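Local coordinates for hypothetical protein Atu0492 (Agrobacterium tumefaciens, PDB 2GMY), which is of unknown function but may act in thiol-based antioxidant defence as an AhpD-like protein, at residues 49-54 against 132-137. Residues are numbered along the deposited sequence; the frame is centred on the assembly and turned at random.
Sequences AFCVDM and TWNRIA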
loop_
_atom_site.group_PDB
_atom_site.type_symbol
_atom_site.label_atom_id
_atom_site.label_comp_id
_atom_site.label_asym_id
_atom_site.label_seq_id
_atom_site.Cartn_x
_atom_site.Cartn_y
_atom_site.Cartn_z
ATOM N N ALA A 49 7.689 10.977 -16.614
ATOM C CA ALA A 49 7.892 12.377 -17.020
ATOM C C ALA A 49 8.046 12.501 -18.531
ATOM O O ALA A 49 7.509 13.434 -19.145
ATOM C CB ALA A 49 9.099 12.970 -16.321
ATOM N N PHE A 50 8.778 11.562 -19.129
ATOM C CA PHE A 50 8.981 11.555 -20.574
ATOM C C PHE A 50 7.637 11.612 -21.299
ATOM O O PHE A 50 7.434 12.443 -22.189
ATOM C CB PHE A 50 9.769 10.317 -21.013
ATOM C CG PHE A 50 10.113 10.306 -22.473
ATOM C CD1 PHE A 50 11.202 11.032 -22.950
ATOM C CD2 PHE A 50 9.356 9.556 -23.370
ATOM C CE1 PHE A 50 11.531 11.015 -24.306
ATOM C CE2 PHE A 50 9.679 9.533 -24.730
ATOM C CZ PHE A 50 10.772 10.266 -25.192
ATOM N N CYS A 51 6.719 10.733 -20.911
ATOM C CA CYS A 51 5.418 10.693 -21.562
ATOM C C CYS A 51 4.512 11.839 -21.139
ATOM O O CYS A 51 3.786 12.364 -21.972
ATOM C CB CYS A 51 4.728 9.338 -21.371
ATOM S SG CYS A 51 5.632 7.972 -22.202
ATOM N N VAL A 52 4.538 12.236 -19.863
ATOM C CA VAL A 52 3.723 13.382 -19.446
ATOM C C VAL A 52 4.093 14.622 -20.259
ATOM O O VAL A 52 3.227 15.313 -20.773
ATOM C CB VAL A 52 3.822 13.669 -17.928
ATOM C CG1 VAL A 52 3.166 15.012 -17.580
ATOM C CG2 VAL A 52 3.166 12.530 -17.132
ATOM N N ASP A 53 5.387 14.870 -20.404
ATOM C CA ASP A 53 5.841 16.033 -21.170
ATOM C C ASP A 53 5.265 16.002 -22.581
ATOM O O ASP A 53 4.729 17.006 -23.063
ATOM C CB ASP A 53 7.362 16.088 -21.240
ATOM C CG ASP A 53 7.866 17.371 -21.897
ATOM O OD1 ASP A 53 7.593 18.454 -21.340
ATOM O OD2 ASP A 53 8.540 17.279 -22.947
ATOM N N MET A 54 5.370 14.841 -23.224
ATOM C CA MET A 54 4.865 14.641 -24.579
ATOM C C MET A 54 3.359 14.865 -24.663
ATOM O O MET A 54 2.859 15.556 -25.563
ATOM C CB MET A 54 5.197 13.220 -25.038
ATOM C CG MET A 54 4.900 12.929 -26.508
ATOM S SD MET A 54 5.309 11.216 -26.995
ATOM C CE MET A 54 7.019 11.132 -26.544
ATOM N N THR A 132 2.661 0.378 -21.829
ATOM C CA THR A 132 3.884 -0.152 -22.420
ATOM C C THR A 132 4.911 0.972 -22.622
ATOM O O THR A 132 6.065 0.849 -22.196
ATOM C CB THR A 132 3.580 -0.915 -23.717
ATOM O OG1 THR A 132 2.888 -2.131 -23.377
ATOM C CG2 THR A 132 4.874 -1.284 -24.450
ATOM N N TRP A 133 4.505 2.066 -23.261
ATOM C CA TRP A 133 5.434 3.193 -23.443
ATOM C C TRP A 133 5.979 3.690 -22.102
ATOM O O TRP A 133 7.173 3.971 -21.978
ATOM C CB TRP A 133 4.768 4.358 -24.173
ATOM C CG TRP A 133 4.547 4.149 -25.632
ATOM C CD1 TRP A 133 3.343 4.115 -26.279
ATOM C CD2 TRP A 133 5.554 3.982 -26.641
ATOM N NE1 TRP A 133 3.541 3.927 -27.633
ATOM C CE2 TRP A 133 4.887 3.841 -27.879
ATOM C CE3 TRP A 133 6.956 3.934 -26.617
ATOM C CZ2 TRP A 133 5.580 3.655 -29.099
ATOM C CZ3 TRP A 133 7.646 3.744 -27.821
ATOM C CH2 TRP A 133 6.954 3.606 -29.043
ATOM N N ASN A 134 5.112 3.810 -21.096
ATOM C CA ASN A 134 5.572 4.244 -19.760
ATOM C C ASN A 134 6.655 3.324 -19.186
ATOM O O ASN A 134 7.632 3.785 -18.579
ATOM C CB ASN A 134 4.413 4.321 -18.772
ATOM C CG ASN A 134 3.380 5.403 -19.117
ATOM O OD1 ASN A 134 3.624 6.351 -19.900
ATOM N ND2 ASN A 134 2.220 5.279 -18.502
ATOM N N ARG A 135 6.467 2.017 -19.362
ATOM C CA ARG A 135 7.441 1.050 -18.861
ATOM C C ARG A 135 8.772 1.124 -19.597
ATOM O O ARG A 135 9.836 1.004 -18.986
ATOM C CB ARG A 135 6.840 -0.358 -18.899
ATOM C CG ARG A 135 5.802 -0.533 -17.802
ATOM C CD ARG A 135 4.920 -1.780 -17.918
ATOM N NE ARG A 135 4.194 -1.940 -16.653
ATOM C CZ ARG A 135 3.112 -1.234 -16.316
ATOM N NH1 ARG A 135 2.584 -0.338 -17.161
ATOM N NH2 ARG A 135 2.559 -1.421 -15.127
ATOM N N ILE A 136 8.706 1.336 -20.912
ATOM C CA ILE A 136 9.905 1.525 -21.719
ATOM C C ILE A 136 10.625 2.811 -21.324
ATOM O O ILE A 136 11.832 2.797 -21.068
ATOM C CB ILE A 136 9.560 1.522 -23.228
ATOM C CG1 ILE A 136 9.075 0.126 -23.640
ATOM C CG2 ILE A 136 10.759 1.965 -24.083
ATOM C CD1 ILE A 136 8.347 0.095 -24.994
ATOM N N ALA A 137 9.891 3.915 -21.255
ATOM C CA ALA A 137 10.523 5.214 -20.973
ATOM C C ALA A 137 11.093 5.297 -19.558
ATOM O O ALA A 137 12.216 5.765 -19.358
ATOM C CB ALA A 137 9.568 6.343 -21.228
#
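Cys51 points its sulfur across the interface between two helices at Asn134, SG lying 3.5 Å from the amide oxygen OD1. Cys51 CB approaches that same oxygen equally closely, while SG also packs on the CB of Trp133 (4.2 Å) and, more distantly, Ala137. With SG anti to its own carbonyl carbon (chi1 -65°), the sulfur reaches the surface formed by these three residues. One turn along helix 117-139 from Trp133, the methyl of Ala137 sits obliquely against the Phe50 ring, 3.9 Å from CD2, and also touches Phe50 CB. The axes of the two short segments approach to 9.3 Å, their N-to-C directions 126° apart. Farther out, Ser43 OG of helix 32-45 hydrogen-bonds Asn134 OD1, helping to hold the oxygen near the sulfur, and Glu22 holds Trp133 NE1 on the helix 12-26 side. Cys48, on the preceding loop, touches Asn134 and Ala137 and forms with Cys51 a CxxC sequence, as in AhpD proteins. The Cys51 sulfur thus lies between a hydrogen-bonded amide oxygen and apolar carbons; the pairing with Cys48 is consistent with a redox role that remains inferred for this protein.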